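Long-range contacts in niemann-Pick type C2 protein (Camponotus japonicus, PDB 3WEB), which binds oleic acid between the sheets of an immunoglobulin-like beta-sandwich and probably carries such lipids in the chemical communication of worker ants: residues V51-F56 with I110-R115; E4-E9 with I122-F127; I16-C21 with I36-K41; S8-F13 with P44-K49. One frame throughout, in Å; residues are numbered along the deposited sequence.

Interaction 1: V51-F56 with I110-R115; sequences VEAKAF and IMWEFR. With OLA (oleic acid), chain B.
Lys-54 lies over one face of the Arg-115 guanidinium, its CG 3.9 Å from NE and offset toward the rim, and the two side chains cross at about a right angle. Close to the guanidinium plane lies OE1 of Glu-113, which NE and NH2 of Arg-115 both reach at 2.9 Å, a side-on grip in which one oxygen takes two bonds. Asp-119 pairs with NH1, and Lys-121 holds OE2 of Glu-113. The Phe-56 ring meets the same carboxylate obliquely, CE1 4.0 Å from Glu-113 CD and the planes 62° apart, while its edge is turned to the Met-111 carbonyl. An alanine in place of Arg-115 would remove both donors to OE1, and would probably leave Asp-119 without its mate and the Glu-113 carboxylate freer to turn.

The other side of the sheet is apolar. Trp-112 has C8 of the oleic acid over one indole face, 3.8 Å from CD2, and the Lys-54 carbonyl oxygen at an edge, 3.6 Å from CD1; CG anti to the backbone N (chi1 175°) directs the indole to the lipid. Ala-53 CB and Val-51 CG1 approach the Phe-114 ring obliquely, 3.7 Å from CE1 and 3.8 Å from CG respectively. Between these two faces run six backbone hydrogen bonds, a pair each for Glu-52 with Arg-115, Lys-54 with Glu-113 and Phe-56 with Met-111; the one from Glu-113 N to Lys-54 O is nearly straight (175°). This is the antiparallel strand pairing of an immunoglobulin-like sandwich, salt bridges and Phe-56 on one face, Trp-112 and Phe-114 toward the lipid and opposite sheet, as suits a lipid-carrying ML domain.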
loop_
_atom_site.group_PDB
_atom_site.type_symbol
_atom_site.label_atom_id
_atom_site.label_comp_id
_atom_site.label_asym_id
_atom_site.label_seq_id
_atom_site.Cartn_x
_atom_site.Cartn_y
_atom_site.Cartn_z
ATOM N N VAL A 51 5.557 -12.419 -1.047
ATOM C CA VAL A 51 5.118 -11.154 -0.453
ATOM C C VAL A 51 3.668 -11.268 0.022
ATOM O O VAL A 51 2.803 -11.707 -0.729
ATOM C CB VAL A 51 5.240 -9.974 -1.448
ATOM C CG1 VAL A 51 4.826 -8.657 -0.790
ATOM C CG2 VAL A 51 6.659 -9.862 -1.985
ATOM N N GLU A 52 3.414 -10.861 1.261
ATOM C CA GLU A 52 2.044 -10.757 1.782
ATOM C C GLU A 52 1.784 -9.315 2.204
ATOM O O GLU A 52 2.498 -8.775 3.052
ATOM C CB GLU A 52 1.820 -11.683 2.984
ATOM C CG GLU A 52 1.816 -13.172 2.665
ATOM C CD GLU A 52 1.562 -14.032 3.896
ATOM O OE1 GLU A 52 0.413 -14.049 4.390
ATOM O OE2 GLU A 52 2.503 -14.709 4.367
ATOM N N ALA A 53 0.773 -8.696 1.605
ATOM C CA ALA A 53 0.409 -7.325 1.947
ATOM C C ALA A 53 -0.558 -7.268 3.130
ATOM O O ALA A 53 -1.343 -8.191 3.359
ATOM C CB ALA A 53 -0.182 -6.603 0.750
ATOM N N LYS A 54 -0.477 -6.164 3.869
ATOM C CA LYS A 54 -1.304 -5.910 5.045
ATOM C C LYS A 54 -1.759 -4.459 5.009
ATOM O O LYS A 54 -0.982 -3.564 4.664
ATOM C CB LYS A 54 -0.496 -6.132 6.329
ATOM C CG LYS A 54 0.138 -7.507 6.467
ATOM C CD LYS A 54 -0.914 -8.559 6.750
ATOM C CE LYS A 54 -0.272 -9.888 7.092
ATOM N NZ LYS A 54 -1.338 -10.891 7.365
ATOM N N ALA A 55 -3.012 -4.222 5.377
ATOM C CA ALA A 55 -3.529 -2.861 5.459
ATOM C C ALA A 55 -4.163 -2.591 6.821
ATOM O O ALA A 55 -4.706 -3.499 7.459
ATOM C CB ALA A 55 -4.525 -2.595 4.340
ATOM N N PHE A 56 -4.074 -1.336 7.254
ATOM C CA PHE A 56 -4.643 -0.890 8.520
ATOM C C PHE A 56 -5.260 0.495 8.356
ATOM O O PHE A 56 -4.749 1.326 7.606
ATOM C CB PHE A 56 -3.572 -0.841 9.615
ATOM C CG PHE A 56 -2.823 -2.133 9.796
ATOM C CD1 PHE A 56 -1.702 -2.424 9.019
ATOM C CD2 PHE A 56 -3.229 -3.059 10.754
ATOM C CE1 PHE A 56 -1.010 -3.619 9.187
ATOM C CE2 PHE A 56 -2.542 -4.254 10.922
ATOM C CZ PHE A 56 -1.432 -4.535 10.141
ATOM N N ILE A 110 -4.108 5.768 6.873
ATOM C CA ILE A 110 -4.002 4.434 6.313
ATOM C C ILE A 110 -2.558 3.982 6.473
ATOM O O ILE A 110 -1.632 4.771 6.262
ATOM C CB ILE A 110 -4.450 4.421 4.834
ATOM C CG1 ILE A 110 -5.971 4.588 4.762
ATOM C CG2 ILE A 110 -4.017 3.134 4.137
ATOM C CD1 ILE A 110 -6.490 4.950 3.390
ATOM N N MET A 111 -2.376 2.730 6.887
ATOM C CA MET A 111 -1.057 2.117 6.942
ATOM C C MET A 111 -1.064 0.886 6.065
ATOM O O MET A 111 -1.959 0.054 6.162
ATOM C CB MET A 111 -0.668 1.739 8.368
ATOM C CG MET A 111 -0.440 2.928 9.294
ATOM S SD MET A 111 -0.157 2.401 10.998
ATOM C CE MET A 111 1.152 1.196 10.762
ATOM N N TRP A 112 -0.059 0.777 5.208
ATOM C CA TRP A 112 -0.037 -0.261 4.194
ATOM C C TRP A 112 1.354 -0.860 4.144
ATOM O O TRP A 112 2.341 -0.139 3.956
ATOM C CB TRP A 112 -0.438 0.355 2.851
ATOM C CG TRP A 112 -0.362 -0.542 1.655
ATOM C CD1 TRP A 112 -0.795 -1.838 1.559
ATOM C CD2 TRP A 112 0.127 -0.183 0.356
ATOM N NE1 TRP A 112 -0.576 -2.315 0.290
ATOM C CE2 TRP A 112 -0.012 -1.322 -0.470
ATOM C CE3 TRP A 112 0.685 0.987 -0.184
ATOM C CZ2 TRP A 112 0.386 -1.330 -1.816
ATOM C CZ3 TRP A 112 1.076 0.982 -1.530
ATOM C CH2 TRP A 112 0.927 -0.175 -2.327
ATOM N N GLU A 113 1.424 -2.179 4.327
ATOM C CA GLU A 113 2.696 -2.885 4.429
ATOM C C GLU A 113 2.825 -4.026 3.431
ATOM O O GLU A 113 1.847 -4.692 3.100
ATOM C CB GLU A 113 2.888 -3.472 5.837
ATOM C CG GLU A 113 2.620 -2.521 6.993
ATOM C CD GLU A 113 2.846 -3.169 8.349
ATOM O OE1 GLU A 113 2.853 -4.420 8.433
ATOM O OE2 GLU A 113 3.021 -2.421 9.337
ATOM N N PHE A 114 4.046 -4.237 2.951
ATOM C CA PHE A 114 4.406 -5.476 2.266
ATOM C C PHE A 114 5.362 -6.216 3.186
ATOM O O PHE A 114 6.365 -5.653 3.628
ATOM C CB PHE A 114 5.142 -5.197 0.947
ATOM C CG PHE A 114 4.250 -4.938 -0.238
ATOM C CD1 PHE A 114 2.876 -4.749 -0.103
ATOM C CD2 PHE A 114 4.806 -4.860 -1.514
ATOM C CE1 PHE A 114 2.075 -4.509 -1.212
ATOM C CE2 PHE A 114 4.006 -4.619 -2.627
ATOM C CZ PHE A 114 2.640 -4.442 -2.477
ATOM N N ARG A 115 5.040 -7.469 3.477
ATOM C CA ARG A 115 5.923 -8.320 4.257
ATOM C C ARG A 115 6.430 -9.482 3.416
ATOM O O ARG A 115 5.770 -9.911 2.456
ATOM C CB ARG A 115 5.197 -8.844 5.496
ATOM C CG ARG A 115 4.745 -7.745 6.441
ATOM C CD ARG A 115 3.976 -8.321 7.612
ATOM N NE ARG A 115 3.485 -7.273 8.505
ATOM C CZ ARG A 115 2.770 -7.506 9.603
ATOM N NH1 ARG A 115 2.474 -8.754 9.962
ATOM N NH2 ARG A 115 2.349 -6.495 10.350
HETATM C C1 OLA B . -6.910 -5.677 -2.548
HETATM O O1 OLA B . -5.988 -6.516 -2.422
HETATM O O2 OLA B . -8.037 -5.822 -2.022
HETATM C C2 OLA B . -6.657 -4.438 -3.380
HETATM C C3 OLA B . -6.721 -3.184 -2.512
HETATM C C4 OLA B . -5.518 -2.281 -2.754
HETATM C C5 OLA B . -4.623 -2.195 -1.526
HETATM C C6 OLA B . -3.787 -0.921 -1.523
HETATM C C7 OLA B . -4.235 -0.010 -0.387
HETATM C C8 OLA B . -3.379 1.249 -0.254
HETATM C C9 OLA B . -3.807 2.305 -1.255
HETATM C C10 OLA B . -4.792 3.184 -1.048
HETATM C C11 OLA B . -5.609 3.238 0.224
HETATM C C12 OLA B . -7.043 3.624 -0.107
HETATM C C13 OLA B . -8.034 2.775 0.678
HETATM C C14 OLA B . -9.441 2.948 0.120
HETATM C C15 OLA B . -10.497 2.633 1.173
HETATM C C16 OLA B . -11.217 1.330 0.848
HETATM C C17 OLA B . -12.645 1.595 0.384
HETATM C C18 OLA B . -13.576 0.476 0.799
#

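Interaction 2: E4-E9 with I122-F127; sequences EDCGSE and ITCVKF
Cys-6 and Cys-124 are joined by a disulfide that staples the N-terminal segment to strand 121-131 of the beta-sandwich, SG to SG 2.0 Å. The two halves are oriented differently. Cys-6 holds SG in the crowded position between its own N and carbonyl carbon (chi1 42°), whereas Cys-124 has SG anti to its backbone N. With chi3 at -98° the bridge has left-handed twist and bends across the strand gap, bringing the Cys-6 sulfur near the Lys-126 CB as well.

Toward the chain start the pairing is regular antiparallel: Glu-4 N binds Lys-126 O and Lys-126 N binds Glu-4 O, both at 2.9 Å. Their CB atoms rise on the same face, but the charged ends do not meet, and Lys-126 NZ finds in Glu-109 a long, weak ion pair. Beyond Asp-5 the order breaks. Cys-6 N still reaches Cys-124 O at 2.9 Å, yet from well above the carbonyl plane (52° out of it), and an Asx turn follows, Gly-7 N donating to Asp-5 OD1 at 2.8 Å. Gly-7 has backbone angles at which a side chain would jam against the preceding carbonyl oxygen. Ser-8 then lays its CB against the Ile-122 carbonyl, where Ile-122 and Thr-123 form a classic beta bulge opposite Phe-114; Ser-8 OG is also bonded to the Gly-11 carbonyl. A water fills in for the lost strand pairing: it donates to Asp-5 OD1 (3.0 Å) and to Ser-8 OG (2.7 Å), and accepts from Cys-124 N at 3.0 Å.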
loop_
_atom_site.group_PDB
_atom_site.type_symbol
_atom_site.label_atom_id
_atom_site.label_comp_id
_atom_site.label_asym_id
_atom_site.label_seq_id
_atom_site.Cartn_x
_atom_site.Cartn_y
_atom_site.Cartn_z
ATOM N N GLU A 4 4.536 8.660 4.471
ATOM C CA GLU A 4 5.526 8.465 5.527
ATOM C C GLU A 4 5.967 7.012 5.602
ATOM O O GLU A 4 5.183 6.105 5.350
ATOM C CB GLU A 4 4.925 8.832 6.885
ATOM C CG GLU A 4 4.730 10.307 7.178
ATOM C CD GLU A 4 4.115 10.515 8.553
ATOM O OE1 GLU A 4 4.667 9.995 9.547
ATOM O OE2 GLU A 4 3.074 11.190 8.651
ATOM N N ASP A 5 7.222 6.804 5.979
ATOM C CA ASP A 5 7.736 5.462 6.224
ATOM C C ASP A 5 7.394 5.078 7.664
ATOM O O ASP A 5 7.892 5.692 8.612
ATOM C CB ASP A 5 9.248 5.450 5.948
ATOM C CG ASP A 5 9.954 4.215 6.481
ATOM O OD1 ASP A 5 9.295 3.193 6.764
ATOM O OD2 ASP A 5 11.199 4.283 6.622
ATOM N N CYS A 6 6.532 4.075 7.832
ATOM C CA CYS A 6 6.138 3.636 9.180
ATOM C C CYS A 6 6.959 2.465 9.706
ATOM O O CYS A 6 6.530 1.762 10.628
ATOM C CB CYS A 6 4.632 3.354 9.288
ATOM S SG CYS A 6 3.874 2.467 7.905
ATOM N N GLY A 7 8.142 2.275 9.129
ATOM C CA GLY A 7 9.093 1.287 9.616
ATOM C C GLY A 7 9.141 0.017 8.795
ATOM O O GLY A 7 8.201 -0.776 8.790
ATOM N N SER A 8 10.242 -0.167 8.082
ATOM C CA SER A 8 10.504 -1.435 7.414
ATOM C C SER A 8 11.940 -1.852 7.653
ATOM O O SER A 8 12.827 -1.001 7.760
ATOM C CB SER A 8 10.188 -1.339 5.925
ATOM O OG SER A 8 10.925 -0.307 5.310
ATOM N N GLU A 9 12.172 -3.156 7.769
ATOM C CA GLU A 9 13.508 -3.651 8.080
ATOM C C GLU A 9 14.207 -4.378 6.929
ATOM O O GLU A 9 15.423 -4.590 6.979
ATOM C CB GLU A 9 13.495 -4.517 9.346
ATOM C CG GLU A 9 12.746 -5.833 9.200
ATOM C CD GLU A 9 13.003 -6.797 10.344
ATOM O OE1 GLU A 9 14.164 -6.898 10.803
ATOM O OE2 GLU A 9 12.041 -7.469 10.774
ATOM N N ILE A 122 8.991 -5.341 4.363
ATOM C CA ILE A 122 9.730 -4.802 3.217
ATOM C C ILE A 122 9.414 -3.317 3.099
ATOM O O ILE A 122 10.315 -2.493 2.918
ATOM C CB ILE A 122 9.336 -5.502 1.898
ATOM C CG1 ILE A 122 9.455 -7.027 2.030
ATOM C CG2 ILE A 122 10.204 -4.996 0.747
ATOM C CD1 ILE A 122 8.647 -7.791 0.997
ATOM N N THR A 123 8.125 -2.986 3.202
ATOM C CA THR A 123 7.670 -1.593 3.161
ATOM C C THR A 123 6.602 -1.339 4.206
ATOM O O THR A 123 5.839 -2.244 4.546
ATOM C CB THR A 123 7.052 -1.240 1.796
ATOM O OG1 THR A 123 5.946 -2.110 1.538
ATOM C CG2 THR A 123 8.076 -1.383 0.685
ATOM N N CYS A 124 6.540 -0.097 4.681
ATOM C CA CYS A 124 5.432 0.372 5.511
ATOM C C CYS A 124 5.168 1.816 5.130
ATOM O O CYS A 124 6.025 2.679 5.340
ATOM C CB CYS A 124 5.786 0.281 6.994
ATOM S SG CYS A 124 4.382 0.500 8.112
ATOM N N VAL A 125 3.982 2.055 4.575
ATOM C CA VAL A 125 3.566 3.372 4.086
ATOM C C VAL A 125 2.419 3.856 4.955
ATOM O O VAL A 125 1.495 3.098 5.232
ATOM C CB VAL A 125 3.073 3.288 2.624
ATOM C CG1 VAL A 125 2.628 4.656 2.119
ATOM C CG2 VAL A 125 4.156 2.695 1.717
ATOM N N LYS A 126 2.490 5.114 5.390
ATOM C CA LYS A 126 1.437 5.711 6.200
ATOM C C LYS A 126 1.036 7.056 5.603
ATOM O O LYS A 126 1.889 7.897 5.317
ATOM C CB LYS A 126 1.921 5.893 7.637
ATOM C CG LYS A 126 0.896 6.467 8.592
ATOM C CD LYS A 126 1.573 6.762 9.917
ATOM C CE LYS A 126 0.586 6.837 11.065
ATOM N NZ LYS A 126 1.309 7.296 12.283
ATOM N N PHE A 127 -0.258 7.253 5.391
ATOM C CA PHE A 127 -0.722 8.526 4.837
ATOM C C PHE A 127 -2.147 8.850 5.278
ATOM O O PHE A 127 -2.920 7.935 5.605
ATOM C CB PHE A 127 -0.601 8.526 3.305
ATOM C CG PHE A 127 -1.487 7.529 2.620
ATOM C CD1 PHE A 127 -1.101 6.198 2.501
ATOM C CD2 PHE A 127 -2.698 7.930 2.072
ATOM C CE1 PHE A 127 -1.922 5.286 1.854
ATOM C CE2 PHE A 127 -3.524 7.029 1.431
ATOM C CZ PHE A 127 -3.133 5.701 1.324
HETATM O O HOH W 1 9.076 1.389 4.417
#

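Interaction 3: I16-C21 with I36-K41; sequences IIISSC and IHVSMK
Within the three-stranded antiparallel sheet that forms one layer of the beta-sandwich, the edge strand carrying Ile-16 to Ile-18 pairs with the central strand at Val-38 to Met-40. Ile-17 and Ser-39 exchange two backbone bonds, Ile-17 N to Ser-39 O at 2.9 Å and Ser-39 N to Ile-17 O at 2.8 Å. Alongside them, on the face turned to the other sheet, Ile-16 and Met-40 lie side by side and point the same way, packed tightly: CD1 of the isoleucine is 3.5 Å from the methionine CG. Further along, Ile-18 sets CG2 against CG2 of Ile-36 at 3.7 Å, and Ser-20 touches the Ile-36 CD1 at 3.7 Å through OG, an atom also bonded to Ser-29 O. Cutting Ile-36 back to an alanine would probably open a gap beside Ile-18 and Ser-20, next to Phe-97 and Val-99. Ile-18 and Val-38 both touch the oleic acid, so this layer lines the lipid site.

The edge strand ends in a type I turn from Ile-18 to Cys-21, whose sulfur is bridged to Cys-28. Ser-19 N still binds His-37 O, but the return bond uses a side chain: Ser-19 OG accepts from His-37 N at 2.9 Å, almost straight at 173°.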
loop_
_atom_site.group_PDB
_atom_site.type_symbol
_atom_site.label_atom_id
_atom_site.label_comp_id
_atom_site.label_asym_id
_atom_site.label_seq_id
_atom_site.Cartn_x
_atom_site.Cartn_y
_atom_site.Cartn_z
ATOM N N ILE A 16 5.009 6.595 -4.100
ATOM C CA ILE A 16 3.637 6.094 -4.109
ATOM C C ILE A 16 2.801 7.031 -4.964
ATOM O O ILE A 16 2.890 8.245 -4.804
ATOM C CB ILE A 16 3.024 6.060 -2.690
ATOM C CG1 ILE A 16 3.996 5.445 -1.669
ATOM C CG2 ILE A 16 1.669 5.358 -2.691
ATOM C CD1 ILE A 16 4.295 3.972 -1.867
ATOM N N ILE A 17 2.010 6.471 -5.880
ATOM C CA ILE A 17 1.070 7.260 -6.672
ATOM C C ILE A 17 -0.326 6.681 -6.502
ATOM O O ILE A 17 -0.537 5.489 -6.706
ATOM C CB ILE A 17 1.426 7.286 -8.175
ATOM C CG1 ILE A 17 2.854 7.791 -8.385
ATOM C CG2 ILE A 17 0.425 8.124 -8.964
ATOM C CD1 ILE A 17 3.403 7.527 -9.776
ATOM N N ILE A 18 -1.265 7.535 -6.111
ATOM C CA ILE A 18 -2.670 7.153 -6.031
ATOM C C ILE A 18 -3.420 8.065 -6.994
ATOM O O ILE A 18 -3.350 9.285 -6.870
ATOM C CB ILE A 18 -3.230 7.266 -4.600
ATOM C CG1 ILE A 18 -2.438 6.357 -3.645
ATOM C CG2 ILE A 18 -4.710 6.883 -4.583
ATOM C CD1 ILE A 18 -2.847 6.469 -2.188
ATOM N N SER A 19 -4.133 7.460 -7.939
ATOM C CA SER A 19 -4.732 8.181 -9.073
ATOM C C SER A 19 -5.687 9.297 -8.681
ATOM O O SER A 19 -5.799 10.289 -9.395
ATOM C CB SER A 19 -5.446 7.208 -10.018
ATOM O OG SER A 19 -6.520 6.561 -9.360
ATOM N N SER A 20 -6.362 9.142 -7.543
ATOM C CA SER A 20 -7.403 10.083 -7.139
ATOM C C SER A 20 -6.877 11.279 -6.343
ATOM O O SER A 20 -7.632 12.211 -6.056
ATOM C CB SER A 20 -8.471 9.350 -6.320
ATOM O OG SER A 20 -7.884 8.707 -5.204
ATOM N N CYS A 21 -5.598 11.266 -5.974
ATOM C CA CYS A 21 -5.075 12.340 -5.144
ATOM C C CYS A 21 -3.652 12.738 -5.484
ATOM O O CYS A 21 -2.928 11.991 -6.138
ATOM C CB CYS A 21 -5.162 11.970 -3.660
ATOM S SG CYS A 21 -3.953 10.743 -3.108
ATOM N N ILE A 36 -9.758 3.266 -8.433
ATOM C CA ILE A 36 -8.560 3.889 -7.890
ATOM C C ILE A 36 -7.372 3.059 -8.361
ATOM O O ILE A 36 -7.366 1.832 -8.207
ATOM C CB ILE A 36 -8.580 3.941 -6.344
ATOM C CG1 ILE A 36 -9.902 4.525 -5.812
ATOM C CG2 ILE A 36 -7.372 4.701 -5.799
ATOM C CD1 ILE A 36 -10.194 5.950 -6.239
ATOM N N HIS A 37 -6.394 3.731 -8.957
ATOM C CA HIS A 37 -5.159 3.077 -9.373
ATOM C C HIS A 37 -4.023 3.467 -8.440
ATOM O O HIS A 37 -3.751 4.645 -8.237
ATOM C CB HIS A 37 -4.825 3.442 -10.816
ATOM C CG HIS A 37 -6.005 3.374 -11.734
ATOM N ND1 HIS A 37 -6.612 2.185 -12.078
ATOM C CD2 HIS A 37 -6.702 4.350 -12.362
ATOM C CE1 HIS A 37 -7.625 2.431 -12.892
ATOM N NE2 HIS A 37 -7.702 3.736 -13.078
ATOM N N VAL A 38 -3.364 2.463 -7.875
ATOM C CA VAL A 38 -2.296 2.697 -6.898
ATOM C C VAL A 38 -1.015 2.086 -7.437
ATOM O O VAL A 38 -1.034 0.964 -7.943
ATOM C CB VAL A 38 -2.617 2.076 -5.522
ATOM C CG1 VAL A 38 -1.471 2.301 -4.533
ATOM C CG2 VAL A 38 -3.918 2.637 -4.965
ATOM N N SER A 39 0.079 2.837 -7.348
ATOM C CA SER A 39 1.404 2.349 -7.718
ATOM C C SER A 39 2.378 2.562 -6.561
ATOM O O SER A 39 2.326 3.588 -5.884
ATOM C CB SER A 39 1.929 3.092 -8.959
ATOM O OG SER A 39 3.296 2.780 -9.199
ATOM N N MET A 40 3.262 1.591 -6.333
ATOM C CA MET A 40 4.375 1.775 -5.395
ATOM C C MET A 40 5.676 1.297 -6.015
ATOM O O MET A 40 5.748 0.160 -6.472
ATOM C CB MET A 40 4.134 1.018 -4.083
ATOM C CG MET A 40 5.378 0.933 -3.202
ATOM S SD MET A 40 5.100 0.329 -1.519
ATOM C CE MET A 40 4.733 -1.389 -1.845
ATOM N N LYS A 41 6.683 2.173 -6.031
ATOM C CA LYS A 41 8.049 1.785 -6.401
ATOM C C LYS A 41 8.820 1.466 -5.137
ATOM O O LYS A 41 8.911 2.298 -4.228
ATOM C CB LYS A 41 8.757 2.901 -7.165
ATOM C CG LYS A 41 8.043 3.322 -8.439
ATOM C CD LYS A 41 8.749 4.511 -9.063
ATOM C CE LYS A 41 7.907 5.125 -10.165
ATOM N NZ LYS A 41 8.634 6.260 -10.798
#

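Interaction 4: S8-F13 with P44-K49; sequences SEVGKF and PSVDVK
Ser-45 OG is held by two waters, water 2 at 2.6 Å and water 3 at 2.9 Å, and both also reach the Glu-9 carbonyl across the contact. Water 2 donates to Glu-9 O at 3.2 Å; the corresponding bond from water 3 is weak. Beside this solvent bridge runs the direct link, Ser-45 N to Val-10 O at 2.8 Å. It is straight at the hydrogen (170°), but the donor stands above the carbonyl plane, 54° out of it. The serine hydroxyl lies between its own N and carbonyl carbon (chi1 57°), which places OG 3.2 Å from the same Val-10 O, at too poor an angle to bond.

The apolar part is small. Val-46 crosses Val-10 obliquely, one branch doing the touching: CG2 comes to 3.8 Å from the Val-10 CB and also brushes its CG1. Next to it the chains run very close, Gly-11 CA being 4.0 Å from Pro-44 CA, as a non-hydrogen-bonded antiparallel pair. A side chain on Gly-11 would point into the proline, so the bare glycine suits this approach.

The contact thus joins the start of edge strand 11-18 to the loop that leaves strand 34-44 for strand 51-59. Strand 121-131 backs it, Val-10 packing on Ile-122 and bonding through its backbone to Lys-121, while the Ser-45 carbonyl receives Lys-87 NZ.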
loop_
_atom_site.group_PDB
_atom_site.type_symbol
_atom_site.label_atom_id
_atom_site.label_comp_id
_atom_site.label_asym_id
_atom_site.label_seq_id
_atom_site.Cartn_x
_atom_site.Cartn_y
_atom_site.Cartn_z
ATOM N N SER A 8 10.242 -0.167 8.082
ATOM C CA SER A 8 10.504 -1.435 7.414
ATOM C C SER A 8 11.940 -1.852 7.653
ATOM O O SER A 8 12.827 -1.001 7.760
ATOM C CB SER A 8 10.188 -1.339 5.925
ATOM O OG SER A 8 10.925 -0.307 5.310
ATOM N N GLU A 9 12.172 -3.156 7.769
ATOM C CA GLU A 9 13.508 -3.651 8.080
ATOM C C GLU A 9 14.207 -4.378 6.929
ATOM O O GLU A 9 15.423 -4.590 6.979
ATOM C CB GLU A 9 13.495 -4.517 9.346
ATOM C CG GLU A 9 12.746 -5.833 9.200
ATOM C CD GLU A 9 13.003 -6.797 10.344
ATOM O OE1 GLU A 9 14.164 -6.898 10.803
ATOM O OE2 GLU A 9 12.041 -7.469 10.774
ATOM N N VAL A 10 13.454 -4.769 5.899
ATOM C CA VAL A 10 14.057 -5.481 4.762
ATOM C C VAL A 10 13.767 -4.824 3.408
ATOM O O VAL A 10 13.780 -5.472 2.356
ATOM C CB VAL A 10 13.748 -7.006 4.743
ATOM C CG1 VAL A 10 14.431 -7.709 5.906
ATOM C CG2 VAL A 10 12.248 -7.280 4.735
ATOM N N GLY A 11 13.535 -3.519 3.446
ATOM C CA GLY A 11 13.369 -2.771 2.209
ATOM C C GLY A 11 13.033 -1.322 2.426
ATOM O O GLY A 11 13.046 -0.827 3.561
ATOM N N LYS A 12 12.727 -0.653 1.323
ATOM C CA LYS A 12 12.324 0.750 1.317
ATOM C C LYS A 12 11.394 0.984 0.142
ATOM O O LYS A 12 11.331 0.164 -0.772
ATOM C CB LYS A 12 13.552 1.665 1.211
ATOM C CG LYS A 12 14.365 1.472 -0.064
ATOM C CD LYS A 12 15.714 2.165 -0.010
ATOM C CE LYS A 12 16.569 1.776 -1.206
ATOM N NZ LYS A 12 17.787 2.632 -1.326
ATOM N N PHE A 13 10.652 2.088 0.176
ATOM C CA PHE A 13 9.902 2.539 -1.007
ATOM C C PHE A 13 10.367 3.931 -1.400
ATOM O O PHE A 13 10.826 4.703 -0.551
ATOM C CB PHE A 13 8.384 2.505 -0.775
ATOM C CG PHE A 13 7.899 3.463 0.278
ATOM C CD1 PHE A 13 7.842 3.074 1.613
ATOM C CD2 PHE A 13 7.469 4.747 -0.067
ATOM C CE1 PHE A 13 7.391 3.956 2.586
ATOM C CE2 PHE A 13 7.014 5.632 0.904
ATOM C CZ PHE A 13 6.980 5.235 2.231
ATOM N N PRO A 44 13.510 -4.191 -2.152
ATOM C CA PRO A 44 13.881 -5.052 -1.019
ATOM C C PRO A 44 15.398 -5.011 -0.810
ATOM O O PRO A 44 16.153 -4.858 -1.785
ATOM C CB PRO A 44 13.440 -6.450 -1.478
ATOM C CG PRO A 44 13.538 -6.403 -2.978
ATOM C CD PRO A 44 13.263 -4.967 -3.385
ATOM N N SER A 45 15.847 -5.124 0.439
ATOM C CA SER A 45 17.282 -5.101 0.733
ATOM C C SER A 45 17.846 -6.518 0.847
ATOM O O SER A 45 19.051 -6.704 1.066
ATOM C CB SER A 45 17.567 -4.306 2.007
ATOM O OG SER A 45 16.846 -4.833 3.104
ATOM N N VAL A 46 16.952 -7.497 0.713
ATOM C CA VAL A 46 17.276 -8.922 0.691
ATOM C C VAL A 46 16.469 -9.604 -0.414
ATOM O O VAL A 46 15.510 -9.026 -0.928
ATOM C CB VAL A 46 16.953 -9.608 2.042
ATOM C CG1 VAL A 46 17.832 -9.059 3.163
ATOM C CG2 VAL A 46 15.470 -9.484 2.386
ATOM N N ASP A 47 16.867 -10.819 -0.796
ATOM C CA ASP A 47 16.068 -11.614 -1.718
ATOM C C ASP A 47 14.766 -12.013 -1.031
ATOM O O ASP A 47 14.770 -12.386 0.134
ATOM C CB ASP A 47 16.827 -12.867 -2.159
ATOM C CG ASP A 47 17.989 -12.565 -3.093
ATOM O OD1 ASP A 47 18.051 -11.473 -3.694
ATOM O OD2 ASP A 47 18.856 -13.453 -3.228
ATOM N N VAL A 48 13.657 -11.923 -1.753
ATOM C CA VAL A 48 12.338 -12.184 -1.171
ATOM C C VAL A 48 11.625 -13.283 -1.955
ATOM O O VAL A 48 11.480 -13.181 -3.170
ATOM C CB VAL A 48 11.488 -10.885 -1.130
ATOM C CG1 VAL A 48 10.060 -11.163 -0.670
ATOM C CG2 VAL A 48 12.148 -9.844 -0.238
ATOM N N LYS A 49 11.190 -14.332 -1.254
ATOM C CA LYS A 49 10.551 -15.475 -1.904
ATOM C C LYS A 49 9.053 -15.310 -2.124
ATOM O O LYS A 49 8.517 -15.788 -3.121
ATOM C CB LYS A 49 10.830 -16.764 -1.131
ATOM C CG LYS A 49 12.226 -17.318 -1.379
ATOM C CD LYS A 49 12.448 -18.648 -0.676
ATOM C CE LYS A 49 11.505 -19.736 -1.168
ATOM N NZ LYS A 49 11.694 -20.998 -0.405
HETATM O O HOH W 2 17.562 -6.175 5.267
HETATM O O HOH W 3 16.944 -2.486 4.795
#

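How the interactions relate
Interactions 1 and 3 belong to the opposing layers of the sandwich and meet in its core, where Trp-112 and Phe-114 pack on Met-40; both border the oleic acid. Interaction 2 extends the layer of interaction 1, since strands 107-116 and 121-131 are neighbours, and through Val-125 and Phe-127 it also reaches Ile-16 and Ile-18 of interaction 3. Interaction 4 lies farthest from the chain centre, shares Ser-8 and Glu-9 with interaction 2 and uses the same edge strand as interaction 3. Chemistry follows place: regular backbone pairing with apolar packing inside, salt bridges on the outer face of interaction 1, a covalent bridge in interaction 2, and water-mediated bonding toward the periphery.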